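Local coordinates for protein aspartate carbamoyltransferase (Leishmania major, PDB 7K46) that probably catalyses the transfer of a carbamoyl group from carbamoyl phosphate to L-aspartate, an early step of de novo pyrimidine synthesis, at residues A[161-169]-A[234-243]; A[46-57]-A[73-83]. One frame throughout, in Å; residues are numbered along the deposited sequence.

How the interactions relate
Interaction 2 comes first along the chain and closes before interaction 1 opens. The two do not touch: their centres are 35 Å apart and their nearest atoms about 20 Å. They lie on opposite sides of the chain's centre, each in its own parallel sheet. Residues 46-57 and 73-83 pair strands 79-80 and 53-58 at one border of the sheet in the carbamoyl-phosphate-binding domain. Residues 161-169 and 234-243 pair two inner strands of the sheet in the aspartate/ornithine-binding domain. Each contact thus joins neighbouring parallel strands in one of the two sheets of a carbamoyltransferase. Only interaction 2 borders other subunits of the trimer, and it meets both.

Interaction 1 of 2, residues A[161-169]-A[234-243]; sequences GIAIALIGD and DCDVLYATRL
The Tyr239 ring meets Leu166 obliquely through the leucine's CD2, which also lies 4.1 Å from Tyr239 CB. The two residues face each other across a parallel pair, strands 163-167 and 237-240, inside the five-stranded sheet of the Asp/Orn-binding domain. With CG anti to the backbone N (chi1 -172°), the ring leans away from strand 163-167 and its OH bonds to Asp148 of helix 142-156. The Asp236 carboxylate is the second flat group. Its OD2 takes the N-H of Ala163 at 2.9 Å on the anti lone pair, in a nearly straight bond (171°). Its OD1 forms a salt bridge with Lys280.

Ala163 O is gripped twice, by Val237 N in the carbonyl plane and by Asp236 N tilted from it. Farther along, the backbone bonds alternate: Ala165 N to Val237 O, Tyr239 N to Ala165 O, Ile167 N to Tyr239 O.

Ile164, Leu166, Val237 and Tyr239 share one face. Ile164 runs alongside Val237, its CG1 3.8 Å from Val237 CB. Helices 142-156 and 174-186 pack on this face. On the other face, Ala165 CB touches Leu238 CD2 at 3.8 Å and Cys235 SG at 3.9 Å. Ile167 CD1 touches Leu238 CB.

Past the strands, Leu243 CD2 presses on Gly168 CA at 3.5 Å, a tight fit, and CD1 of the same leucine rests on Asp169 CB. The Asp169 carboxylate turns to Lys172. Thr241 OG1 sits between its own backbone N and carbonyl carbon (chi1 61°), where it donates to Ile167 O at 2.8 Å. Two waters donate to this hydroxyl; one accepts from Asp169 N, and the other donates to Asp169 O.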
ATOM      1  N   GLY A 161       0.858  34.713  24.053  1.00 24.58           N
ATOM      2  CA  GLY A 161       0.054  35.912  23.973  1.00 28.46           C
ATOM      3  C   GLY A 161      -1.340  35.752  23.395  1.00 25.83           C
ATOM      4  O   GLY A 161      -2.110  36.720  23.426  1.00 26.43           O
ATOM      5  N   ILE A 162      -1.713  34.569  22.890  1.00 25.23           N
ATOM      6  CA  ILE A 162      -2.957  34.456  22.131  1.00 23.43           C
ATOM      7  C   ILE A 162      -4.150  34.288  23.062  1.00 25.34           C
ATOM      8  O   ILE A 162      -4.044  33.789  24.189  1.00 21.49           O
ATOM      9  CB  ILE A 162      -2.915  33.293  21.117  1.00 23.94           C
ATOM     10  CG1 ILE A 162      -2.854  31.938  21.831  1.00 24.96           C
ATOM     11  CG2 ILE A 162      -1.791  33.476  20.098  1.00 22.29           C
ATOM     12  CD1 ILE A 162      -3.034  30.736  20.877  1.00 21.69           C
ATOM     13  N   ALA A 163      -5.310  34.688  22.551  1.00 18.24           N
ATOM     14  CA  ALA A 163      -6.603  34.235  23.043  1.00 21.59           C
ATOM     15  C   ALA A 163      -7.149  33.205  22.065  1.00 23.35           C
ATOM     16  O   ALA A 163      -7.219  33.467  20.859  1.00 21.76           O
ATOM     17  CB  ALA A 163      -7.588  35.397  23.185  1.00 22.69           C
ATOM     18  N   ILE A 164      -7.547  32.050  22.581  1.00 18.18           N
ATOM     19  CA  ILE A 164      -7.998  30.936  21.753  1.00 20.16           C
ATOM     20  C   ILE A 164      -9.316  30.423  22.307  1.00 20.53           C
ATOM     21  O   ILE A 164      -9.486  30.321  23.526  1.00 20.27           O
ATOM     22  CB  ILE A 164      -6.943  29.808  21.692  1.00 17.86           C
ATOM     23  CG1 ILE A 164      -7.470  28.599  20.903  1.00 18.59           C
ATOM     24  CG2 ILE A 164      -6.504  29.391  23.093  1.00 19.97           C
ATOM     25  CD1 ILE A 164      -6.395  27.563  20.590  1.00 19.96           C
ATOM     26  N   ALA A 165     -10.256  30.117  21.415  1.00 18.52           N
ATOM     27  CA  ALA A 165     -11.512  29.483  21.792  1.00 17.63           C
ATOM     28  C   ALA A 165     -11.463  28.022  21.379  1.00 18.97           C
ATOM     29  O   ALA A 165     -11.152  27.713  20.224  1.00 19.50           O
ATOM     30  CB  ALA A 165     -12.711  30.175  21.137  1.00 19.54           C
ATOM     31  N   LEU A 166     -11.718  27.126  22.332  1.00 19.47           N
ATOM     32  CA  LEU A 166     -11.878  25.702  22.057  1.00 16.83           C
ATOM     33  C   LEU A 166     -13.377  25.443  22.034  1.00 20.68           C
ATOM     34  O   LEU A 166     -14.074  25.736  23.011  1.00 18.93           O
ATOM     35  CB  LEU A 166     -11.170  24.841  23.112  1.00 18.63           C
ATOM     36  CG  LEU A 166      -9.703  25.195  23.372  1.00 17.88           C
ATOM     37  CD1 LEU A 166      -9.142  24.429  24.563  1.00 18.63           C
ATOM     38  CD2 LEU A 166      -8.815  24.975  22.125  1.00 18.14           C
ATOM     39  N   ILE A 167     -13.881  24.952  20.905  1.00 16.94           N
ATOM     40  CA  ILE A 167     -15.311  24.971  20.613  1.00 18.45           C
ATOM     41  C   ILE A 167     -15.757  23.560  20.275  1.00 22.37           C
ATOM     42  O   ILE A 167     -15.253  22.974  19.311  1.00 19.36           O
ATOM     43  CB  ILE A 167     -15.632  25.909  19.440  1.00 22.14           C
ATOM     44  CG1 ILE A 167     -15.102  27.321  19.712  1.00 21.14           C
ATOM     45  CG2 ILE A 167     -17.146  25.900  19.130  1.00 23.25           C
ATOM     46  CD1 ILE A 167     -14.940  28.132  18.443  1.00 17.65           C
ATOM     47  N   GLY A 168     -16.722  23.034  21.026  1.00 21.03           N
ATOM     48  CA  GLY A 168     -17.312  21.748  20.670  1.00 21.11           C
ATOM     49  C   GLY A 168     -17.797  21.003  21.905  1.00 26.30           C
ATOM     50  O   GLY A 168     -18.158  21.613  22.909  1.00 21.77           O
ATOM     51  N   ASP A 169     -17.817  19.673  21.787  1.00 22.07           N
ATOM     52  CA  ASP A 169     -18.083  18.792  22.924  1.00 26.65           C
ATOM     53  C   ASP A 169     -16.802  18.722  23.743  1.00 27.43           C
ATOM     54  O   ASP A 169     -15.945  17.862  23.525  1.00 23.66           O
ATOM     55  CB  ASP A 169     -18.523  17.410  22.447  1.00 29.31           C
ATOM     56  CG  ASP A 169     -18.900  16.475  23.587  1.00 32.72           C
ATOM     57  OD1 ASP A 169     -18.483  16.700  24.742  1.00 24.83           O
ATOM     58  OD2 ASP A 169     -19.626  15.489  23.323  1.00 32.15           O
ATOM     59  N   ASP A 234     -12.456  39.024  20.263  1.00 25.13           N
ATOM     60  CA  ASP A 234     -11.313  38.965  21.162  1.00 24.80           C
ATOM     61  C   ASP A 234     -10.331  37.847  20.815  1.00 24.88           C
ATOM     62  O   ASP A 234      -9.199  37.857  21.315  1.00 26.04           O
ATOM     63  CB  ASP A 234     -11.803  38.791  22.607  1.00 24.24           C
ATOM     64  CG  ASP A 234     -10.705  39.035  23.637  1.00 33.10           C
ATOM     65  OD1 ASP A 234      -9.976  40.042  23.505  1.00 30.90           O
ATOM     66  OD2 ASP A 234     -10.588  38.232  24.589  1.00 28.87           O
ATOM     67  N   CYS A 235     -10.712  36.909  19.956  1.00 22.03           N
ATOM     68  CA  CYS A 235      -9.915  35.704  19.752  1.00 24.94           C
ATOM     69  C   CYS A 235      -8.919  35.845  18.606  1.00 23.51           C
ATOM     70  O   CYS A 235      -9.226  36.402  17.548  1.00 24.20           O
ATOM     71  CB  CYS A 235     -10.821  34.499  19.491  1.00 21.63           C
ATOM     72  SG  CYS A 235     -11.618  33.880  20.992  1.00 23.44           S
ATOM     73  N   ASP A 236      -7.723  35.313  18.831  1.00 22.38           N
ATOM     74  CA  ASP A 236      -6.730  35.124  17.784  1.00 20.02           C
ATOM     75  C   ASP A 236      -6.876  33.782  17.085  1.00 22.27           C
ATOM     76  O   ASP A 236      -6.455  33.645  15.929  1.00 21.04           O
ATOM     77  CB  ASP A 236      -5.337  35.251  18.390  1.00 23.83           C
ATOM     78  CG  ASP A 236      -5.164  36.562  19.123  1.00 28.47           C
ATOM     79  OD1 ASP A 236      -5.279  37.622  18.466  1.00 27.88           O
ATOM     80  OD2 ASP A 236      -4.963  36.531  20.358  1.00 22.35           O
ATOM     81  N   VAL A 237      -7.468  32.800  17.760  1.00 20.80           N
ATOM     82  CA  VAL A 237      -7.711  31.470  17.203  1.00 21.16           C
ATOM     83  C   VAL A 237      -9.114  31.032  17.606  1.00 19.16           C
ATOM     84  O   VAL A 237      -9.460  31.062  18.793  1.00 17.99           O
ATOM     85  CB  VAL A 237      -6.673  30.440  17.698  1.00 17.58           C
ATOM     86  CG1 VAL A 237      -6.983  29.034  17.131  1.00 18.34           C
ATOM     87  CG2 VAL A 237      -5.262  30.877  17.318  1.00 21.33           C
ATOM     88  N   LEU A 238      -9.920  30.636  16.621  1.00 16.61           N
ATOM     89  CA  LEU A 238     -11.148  29.879  16.852  1.00 16.54           C
ATOM     90  C   LEU A 238     -10.862  28.439  16.449  1.00 19.08           C
ATOM     91  O   LEU A 238     -10.696  28.150  15.262  1.00 20.16           O
ATOM     92  CB  LEU A 238     -12.311  30.435  16.036  1.00 20.26           C
ATOM     93  CG  LEU A 238     -12.714  31.880  16.307  1.00 20.84           C
ATOM     94  CD1 LEU A 238     -13.881  32.283  15.396  1.00 17.50           C
ATOM     95  CD2 LEU A 238     -13.082  32.032  17.793  1.00 18.34           C
ATOM     96  N   TYR A 239     -10.805  27.541  17.430  1.00 17.91           N
ATOM     97  CA  TYR A 239     -10.460  26.136  17.197  1.00 17.22           C
ATOM     98  C   TYR A 239     -11.744  25.328  17.355  1.00 19.40           C
ATOM     99  O   TYR A 239     -12.215  25.103  18.473  1.00 18.54           O
ATOM    100  CB  TYR A 239      -9.354  25.677  18.153  1.00 16.63           C
ATOM    101  CG  TYR A 239      -8.784  24.285  17.887  1.00 18.04           C
ATOM    102  CD1 TYR A 239      -9.437  23.145  18.343  1.00 17.06           C
ATOM    103  CD2 TYR A 239      -7.583  24.122  17.211  1.00 16.36           C
ATOM    104  CE1 TYR A 239      -8.921  21.873  18.115  1.00 18.29           C
ATOM    105  CE2 TYR A 239      -7.058  22.848  16.966  1.00 17.48           C
ATOM    106  CZ  TYR A 239      -7.727  21.735  17.425  1.00 18.16           C
ATOM    107  OH  TYR A 239      -7.208  20.489  17.201  1.00 19.44           O
ATOM    108  N   ALA A 240     -12.312  24.904  16.231  1.00 20.28           N
ATOM    109  CA  ALA A 240     -13.582  24.195  16.206  1.00 16.93           C
ATOM    110  C   ALA A 240     -13.372  22.685  16.146  1.00 23.23           C
ATOM    111  O   ALA A 240     -12.374  22.192  15.610  1.00 19.31           O
ATOM    112  CB  ALA A 240     -14.422  24.645  15.007  1.00 21.53           C
ATOM    113  N   THR A 241     -14.334  21.947  16.697  1.00 22.17           N
ATOM    114  CA  THR A 241     -14.313  20.492  16.644  1.00 19.57           C
ATOM    115  C   THR A 241     -15.721  19.991  16.347  1.00 22.52           C
ATOM    116  O   THR A 241     -16.711  20.714  16.497  1.00 23.17           O
ATOM    117  CB  THR A 241     -13.806  19.855  17.957  1.00 25.22           C
ATOM    118  OG1 THR A 241     -14.671  20.233  19.035  1.00 23.22           O
ATOM    119  CG2 THR A 241     -12.374  20.296  18.271  1.00 24.09           C
ATOM    120  N   ARG A 242     -15.786  18.725  15.956  1.00 26.12           N
ATOM    121  CA  ARG A 242     -17.020  18.086  15.518  1.00 30.32           C
ATOM    122  C   ARG A 242     -17.839  17.597  16.711  1.00 35.18           C
ATOM    123  O   ARG A 242     -17.310  16.910  17.590  1.00 34.73           O
ATOM    124  CB  ARG A 242     -16.665  16.909  14.607  1.00 29.47           C
ATOM    125  CG  ARG A 242     -17.739  16.505  13.634  1.00 39.75           C
ATOM    126  CD  ARG A 242     -17.354  15.220  12.919  1.00 42.10           C
ATOM    127  NE  ARG A 242     -17.681  14.054  13.724  1.00 55.38           N
ATOM    128  CZ  ARG A 242     -18.136  12.913  13.229  1.00 64.12           C
ATOM    129  NH1 ARG A 242     -18.305  12.743  11.927  1.00 64.81           N
ATOM    130  NH2 ARG A 242     -18.445  11.922  14.061  1.00 72.28           N
ATOM    131  N   LEU A 243     -19.133  17.935  16.728  1.00 36.21           N
ATOM    132  CA  LEU A 243     -20.083  17.417  17.715  1.00 44.86           C
ATOM    133  C   LEU A 243     -20.710  16.122  17.206  1.00 47.50           C
ATOM    134  O   LEU A 243     -21.449  16.138  16.215  1.00 50.57           O
ATOM    135  CB  LEU A 243     -21.195  18.430  17.992  1.00 45.86           C
ATOM    136  CG  LEU A 243     -21.082  19.552  19.016  1.00 47.79           C
ATOM    137  CD1 LEU A 243     -21.061  19.005  20.432  1.00 44.02           C
ATOM    138  CD2 LEU A 243     -19.855  20.395  18.729  1.00 45.57           C
TER
HETATM  139  O   HOH W   1     -16.533  18.358  19.648  1.00 30.24           O
HETATM  140  O   HOH W   2     -13.956  18.631  21.513  1.00 35.24           O

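Interaction 2 of 2, residues A[46-57]-A[73-83]; sequences IDTLRGRVMTPL and MMRLGGSVVNF
Ile46 lies alongside Leu76, its CG2 3.8 Å from Leu76 CD2. A water joins Ile46 N to Arg75 O. Asp47 opens a type I turn. Leu49 N donates to Leu76 O at 2.9 Å, and Leu49 CD1 meets Leu76 CD1. Gly77, just past helix 63-74, has the positive phi of a Schellman motif that closes that helix. Another water links Gly51 N, Gly77 O and Ser79 OG.

From Arg52 the segments pair as parallel strands. Arg52 O accepts from Ser79 N, Met54 N donates to Ser79 O, and Met54 O accepts from Val81 N. Met73 CE lies 3.5 Å from Arg52 O. The Met54 and Met73 side chains run antiparallel alongside each other; the bend at Met54 chi3 (-73°) brings CE to 3.8 Å from Met73 CB. Thr55 CG2 packs on Phe83 CB at 3.6 Å. Pro56 CD touches Val80 CG1, and Leu57 CD1 lies obliquely to the Phe83 ring.

This is a beta-alpha-beta unit: strand 53-58, helix 63-74, strand 79-80. Strand 109-113 pairs with the other side of 53-58, helices 23-41 and 309-326 cover Leu76 and Met54 respectively, and helix 96-104 meets Phe83.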
ATOM      1  N   ILE A  46      14.832  15.333   0.190  1.00 20.57           N
ATOM      2  CA  ILE A  46      15.527  14.855   1.381  1.00 22.82           C
ATOM      3  C   ILE A  46      15.636  13.343   1.290  1.00 23.11           C
ATOM      4  O   ILE A  46      14.630  12.658   1.079  1.00 22.25           O
ATOM      5  CB  ILE A  46      14.801  15.267   2.675  1.00 21.52           C
ATOM      6  CG1 ILE A  46      14.687  16.793   2.759  1.00 23.25           C
ATOM      7  CG2 ILE A  46      15.545  14.714   3.901  1.00 19.99           C
ATOM      8  CD1 ILE A  46      13.746  17.272   3.883  1.00 24.44           C
ATOM      9  N   ASP A  47      16.852  12.821   1.450  1.00 23.20           N
ATOM     10  CA  ASP A  47      17.101  11.397   1.267  1.00 27.30           C
ATOM     11  C   ASP A  47      17.698  10.751   2.511  1.00 24.47           C
ATOM     12  O   ASP A  47      18.172   9.607   2.443  1.00 25.03           O
ATOM     13  CB  ASP A  47      18.025  11.184   0.060  1.00 30.47           C
ATOM     14  CG  ASP A  47      17.809   9.841  -0.612  1.00 44.82           C
ATOM     15  OD1 ASP A  47      16.629   9.500  -0.882  1.00 45.29           O
ATOM     16  OD2 ASP A  47      18.815   9.133  -0.876  1.00 49.13           O
ATOM     17  N   THR A  48      17.679  11.461   3.640  1.00 22.79           N
ATOM     18  CA  THR A  48      18.368  11.023   4.850  1.00 27.51           C
ATOM     19  C   THR A  48      17.896   9.653   5.328  1.00 23.40           C
ATOM     20  O   THR A  48      18.694   8.875   5.871  1.00 22.67           O
ATOM     21  CB  THR A  48      18.162  12.068   5.951  1.00 26.28           C
ATOM     22  OG1 THR A  48      18.581  13.348   5.460  1.00 28.88           O
ATOM     23  CG2 THR A  48      18.987  11.722   7.186  1.00 26.47           C
ATOM     24  N   LEU A  49      16.618   9.335   5.139  1.00 19.40           N
ATOM     25  CA  LEU A  49      16.064   8.088   5.644  1.00 17.82           C
ATOM     26  C   LEU A  49      15.988   7.002   4.574  1.00 21.02           C
ATOM     27  O   LEU A  49      15.259   6.023   4.751  1.00 17.61           O
ATOM     28  CB  LEU A  49      14.691   8.332   6.278  1.00 20.57           C
ATOM     29  CG  LEU A  49      14.690   9.234   7.532  1.00 19.95           C
ATOM     30  CD1 LEU A  49      13.330   9.208   8.231  1.00 17.30           C
ATOM     31  CD2 LEU A  49      15.826   8.899   8.521  1.00 20.95           C
ATOM     32  N   ARG A  50      16.752   7.131   3.490  1.00 20.67           N
ATOM     33  CA  ARG A  50      16.820   6.073   2.489  0.50 22.16           C
ATOM     34  C   ARG A  50      17.179   4.747   3.149  1.00 20.90           C
ATOM     35  O   ARG A  50      18.123   4.672   3.932  1.00 18.37           O
ATOM     36  CB  ARG A  50      17.861   6.427   1.424  0.50 24.76           C
ATOM     37  CG  ARG A  50      17.847   5.533   0.185  0.50 28.97           C
ATOM     38  CD  ARG A  50      19.028   5.839  -0.735  0.50 28.98           C
ATOM     39  NE  ARG A  50      20.278   5.307  -0.203  0.50 34.51           N
ATOM     40  CZ  ARG A  50      21.184   6.022   0.451  0.50 37.59           C
ATOM     41  NH1 ARG A  50      21.036   7.326   0.637  0.50 40.26           N
ATOM     42  NH2 ARG A  50      22.264   5.414   0.935  0.50 35.77           N
ATOM     43  N   GLY A  51      16.414   3.701   2.836  1.00 19.58           N
ATOM     44  CA  GLY A  51      16.677   2.399   3.412  1.00 21.60           C
ATOM     45  C   GLY A  51      16.094   2.154   4.791  1.00 20.05           C
ATOM     46  O   GLY A  51      16.302   1.066   5.341  1.00 23.83           O
ATOM     47  N   ARG A  52      15.389   3.123   5.377  1.00 15.99           N
ATOM     48  CA  ARG A  52      14.701   2.923   6.644  1.00 18.17           C
ATOM     49  C   ARG A  52      13.222   2.656   6.382  1.00 20.03           C
ATOM     50  O   ARG A  52      12.638   3.190   5.439  1.00 18.80           O
ATOM     51  CB  ARG A  52      14.854   4.140   7.565  1.00 18.42           C
ATOM     52  CG  ARG A  52      16.286   4.663   7.684  1.00 20.13           C
ATOM     53  CD  ARG A  52      17.278   3.593   8.147  1.00 25.14           C
ATOM     54  NE  ARG A  52      18.648   4.048   7.907  1.00 30.58           N
ATOM     55  CZ  ARG A  52      19.658   3.277   7.524  1.00 36.23           C
ATOM     56  NH1 ARG A  52      19.517   1.968   7.380  1.00 34.83           N
ATOM     57  NH2 ARG A  52      20.842   3.835   7.275  1.00 35.61           N
ATOM     58  N   VAL A  53      12.616   1.835   7.236  1.00 18.90           N
ATOM     59  CA  VAL A  53      11.280   1.292   6.996  1.00 17.96           C
ATOM     60  C   VAL A  53      10.342   1.717   8.120  1.00 17.22           C
ATOM     61  O   VAL A  53      10.647   1.514   9.299  1.00 15.52           O
ATOM     62  CB  VAL A  53      11.321  -0.242   6.890  1.00 18.26           C
ATOM     63  CG1 VAL A  53       9.892  -0.832   6.934  1.00 17.79           C
ATOM     64  CG2 VAL A  53      12.055  -0.655   5.618  1.00 18.25           C
ATOM     65  N   MET A  54       9.196   2.280   7.745  1.00 16.16           N
ATOM     66  CA  MET A  54       8.093   2.543   8.657  1.00 13.54           C
ATOM     67  C   MET A  54       7.010   1.500   8.416  1.00 13.73           C
ATOM     68  O   MET A  54       6.660   1.229   7.258  1.00 15.50           O
ATOM     69  CB  MET A  54       7.514   3.947   8.415  1.00 12.89           C
ATOM     70  CG  MET A  54       6.098   4.164   9.011  1.00 13.20           C
ATOM     71  SD  MET A  54       5.343   5.729   8.478  1.00 18.13           S
ATOM     72  CE  MET A  54       6.298   6.896   9.447  1.00 15.50           C
ATOM     73  N   THR A  55       6.464   0.930   9.494  1.00 14.26           N
ATOM     74  CA  THR A  55       5.228   0.153   9.379  1.00 12.90           C
ATOM     75  C   THR A  55       4.128   0.817  10.194  1.00 17.51           C
ATOM     76  O   THR A  55       4.236   0.889  11.435  1.00 16.44           O
ATOM     77  CB  THR A  55       5.387  -1.302   9.840  1.00 17.34           C
ATOM     78  OG1 THR A  55       6.390  -1.956   9.061  1.00 18.12           O
ATOM     79  CG2 THR A  55       4.064  -2.045   9.646  1.00 19.03           C
ATOM     80  N   PRO A  56       3.046   1.271   9.567  1.00 14.77           N
ATOM     81  CA  PRO A  56       1.864   1.679  10.333  1.00 16.08           C
ATOM     82  C   PRO A  56       1.003   0.478  10.679  1.00 16.44           C
ATOM     83  O   PRO A  56       0.834  -0.448   9.877  1.00 19.15           O
ATOM     84  CB  PRO A  56       1.123   2.625   9.369  1.00 15.15           C
ATOM     85  CG  PRO A  56       2.041   2.760   8.139  1.00 19.70           C
ATOM     86  CD  PRO A  56       2.877   1.522   8.130  1.00 19.18           C
ATOM     87  N   LEU A  57       0.460   0.501  11.894  1.00 17.30           N
ATOM     88  CA  LEU A  57      -0.430  -0.548  12.384  1.00 17.54           C
ATOM     89  C   LEU A  57      -1.671   0.171  12.898  1.00 23.43           C
ATOM     90  O   LEU A  57      -1.670   0.695  14.016  1.00 18.24           O
ATOM     91  CB  LEU A  57       0.244  -1.393  13.469  1.00 18.44           C
ATOM     92  CG  LEU A  57      -0.469  -2.690  13.859  1.00 23.91           C
ATOM     93  CD1 LEU A  57      -0.421  -3.705  12.705  1.00 22.34           C
ATOM     94  CD2 LEU A  57       0.136  -3.272  15.135  1.00 21.07           C
ATOM     95  N   MET A  73       7.262  10.136   5.818  1.00 13.58           N
ATOM     96  CA  MET A  73       8.348   9.168   5.704  1.00 16.67           C
ATOM     97  C   MET A  73       8.940   9.163   4.293  1.00 16.14           C
ATOM     98  O   MET A  73      10.164   9.185   4.119  1.00 14.34           O
ATOM     99  CB  MET A  73       7.831   7.776   6.090  1.00 16.10           C
ATOM    100  CG  MET A  73       8.916   6.695   6.169  1.00 14.03           C
ATOM    101  SD  MET A  73      10.004   7.005   7.580  1.00 17.13           S
ATOM    102  CE  MET A  73      11.089   5.563   7.480  1.00 15.24           C
ATOM    103  N   MET A  74       8.088   9.161   3.265  1.00 14.05           N
ATOM    104  CA  MET A  74       8.608   9.066   1.901  1.00 14.88           C
ATOM    105  C   MET A  74       9.312  10.348   1.456  1.00 17.51           C
ATOM    106  O   MET A  74      10.266  10.285   0.671  1.00 16.29           O
ATOM    107  CB  MET A  74       7.471   8.704   0.937  1.00 17.00           C
ATOM    108  CG  MET A  74       6.876   7.328   1.254  1.00 20.75           C
ATOM    109  SD  MET A  74       5.503   6.918   0.147  1.00 23.18           S
ATOM    110  CE  MET A  74       4.893   5.405   0.919  1.00 23.68           C
ATOM    111  N   ARG A  75       8.868  11.507   1.936  1.00 16.09           N
ATOM    112  CA  ARG A  75       9.535  12.761   1.603  1.00 17.36           C
ATOM    113  C   ARG A  75      10.844  12.954   2.367  1.00 17.83           C
ATOM    114  O   ARG A  75      11.538  13.948   2.138  1.00 17.10           O
ATOM    115  CB  ARG A  75       8.588  13.936   1.860  1.00 17.90           C
ATOM    116  CG  ARG A  75       7.411  14.006   0.875  1.00 16.12           C
ATOM    117  CD  ARG A  75       6.627  15.289   1.094  1.00 16.62           C
ATOM    118  NE  ARG A  75       5.550  15.454   0.125  1.00 18.52           N
ATOM    119  CZ  ARG A  75       5.702  15.986  -1.078  1.00 18.58           C
ATOM    120  NH1 ARG A  75       6.896  16.366  -1.524  1.00 16.30           N
ATOM    121  NH2 ARG A  75       4.635  16.126  -1.863  1.00 17.40           N
ATOM    122  N   LEU A  76      11.185  12.042   3.275  1.00 17.48           N
ATOM    123  CA  LEU A  76      12.515  11.972   3.862  1.00 18.30           C
ATOM    124  C   LEU A  76      13.375  10.915   3.191  1.00 18.13           C
ATOM    125  O   LEU A  76      14.508  10.675   3.631  1.00 18.31           O
ATOM    126  CB  LEU A  76      12.412  11.687   5.371  1.00 17.24           C
ATOM    127  CG  LEU A  76      11.727  12.811   6.168  1.00 17.03           C
ATOM    128  CD1 LEU A  76      11.404  12.343   7.579  1.00 15.99           C
ATOM    129  CD2 LEU A  76      12.578  14.088   6.188  1.00 16.05           C
ATOM    130  N   GLY A  77      12.866  10.283   2.130  1.00 17.73           N
ATOM    131  CA  GLY A  77      13.558   9.203   1.462  1.00 18.21           C
ATOM    132  C   GLY A  77      13.288   7.821   2.018  1.00 23.03           C
ATOM    133  O   GLY A  77      13.816   6.840   1.477  1.00 20.74           O
ATOM    134  N   GLY A  78      12.473   7.704   3.069  1.00 16.66           N
ATOM    135  CA  GLY A  78      12.229   6.416   3.686  1.00 15.41           C
ATOM    136  C   GLY A  78      11.184   5.587   2.955  1.00 19.72           C
ATOM    137  O   GLY A  78      10.524   6.045   2.024  1.00 17.26           O
ATOM    138  N   SER A  79      11.048   4.341   3.405  1.00 17.15           N
ATOM    139  CA  SER A  79      10.127   3.356   2.846  1.00 15.61           C
ATOM    140  C   SER A  79       8.989   3.093   3.821  1.00 16.52           C
ATOM    141  O   SER A  79       9.151   3.245   5.032  1.00 14.28           O
ATOM    142  CB  SER A  79      10.850   2.031   2.563  1.00 16.47           C
ATOM    143  OG  SER A  79      11.878   2.210   1.605  1.00 18.85           O
ATOM    144  N   VAL A  80       7.844   2.669   3.292  1.00 16.10           N
ATOM    145  CA  VAL A  80       6.692   2.317   4.119  1.00 17.44           C
ATOM    146  C   VAL A  80       6.188   0.939   3.723  1.00 18.30           C
ATOM    147  O   VAL A  80       5.929   0.679   2.541  1.00 17.42           O
ATOM    148  CB  VAL A  80       5.550   3.342   3.983  1.00 18.68           C
ATOM    149  CG1 VAL A  80       4.356   2.908   4.846  1.00 20.60           C
ATOM    150  CG2 VAL A  80       6.047   4.728   4.373  1.00 14.39           C
ATOM    151  N   VAL A  81       6.012   0.069   4.713  1.00 16.32           N
ATOM    152  CA  VAL A  81       5.461  -1.265   4.515  1.00 15.59           C
ATOM    153  C   VAL A  81       4.115  -1.321   5.227  1.00 20.12           C
ATOM    154  O   VAL A  81       4.037  -1.021   6.423  1.00 19.41           O
ATOM    155  CB  VAL A  81       6.409  -2.349   5.061  1.00 19.35           C
ATOM    156  CG1 VAL A  81       5.727  -3.731   5.024  1.00 19.33           C
ATOM    157  CG2 VAL A  81       7.725  -2.360   4.263  1.00 16.55           C
ATOM    158  N   ASN A  82       3.068  -1.708   4.501  1.00 25.72           N
ATOM    159  CA  ASN A  82       1.748  -1.867   5.102  1.00 27.46           C
ATOM    160  C   ASN A  82       1.674  -3.169   5.890  1.00 26.75           C
ATOM    161  O   ASN A  82       2.357  -4.147   5.578  1.00 30.28           O
ATOM    162  CB  ASN A  82       0.658  -1.872   4.028  1.00 28.26           C
ATOM    163  CG  ASN A  82       0.861  -0.797   2.983  1.00 35.51           C
ATOM    164  OD1 ASN A  82       1.030   0.380   3.307  1.00 34.92           O
ATOM    165  ND2 ASN A  82       0.851  -1.199   1.714  1.00 46.99           N
ATOM    166  N   PHE A  83       0.821  -3.186   6.913  1.00 24.37           N
ATOM    167  CA  PHE A  83       0.577  -4.406   7.682  1.00 21.78           C
ATOM    168  C   PHE A  83      -0.906  -4.429   8.036  1.00 28.74           C
ATOM    169  O   PHE A  83      -1.339  -3.719   8.946  1.00 28.21           O
ATOM    170  CB  PHE A  83       1.446  -4.460   8.929  1.00 24.38           C
ATOM    171  CG  PHE A  83       1.518  -5.818   9.561  1.00 28.11           C
ATOM    172  CD1 PHE A  83       0.483  -6.281  10.370  1.00 25.61           C
ATOM    173  CD2 PHE A  83       2.625  -6.632   9.357  1.00 21.55           C
ATOM    174  CE1 PHE A  83       0.552  -7.529  10.960  1.00 23.87           C
ATOM    175  CE2 PHE A  83       2.702  -7.884   9.948  1.00 21.24           C
ATOM    176  CZ  PHE A  83       1.665  -8.336  10.748  1.00 25.07           C
TER
HETATM  177  O   HOH W   3      12.009  14.580  -0.565  1.00 20.25           O
HETATM  178  O   HOH W   4      13.889   3.943   1.390  1.00 19.75           O
HETATM  179  O   HOH W   5      -0.355  -0.665   7.469  1.00 30.16           O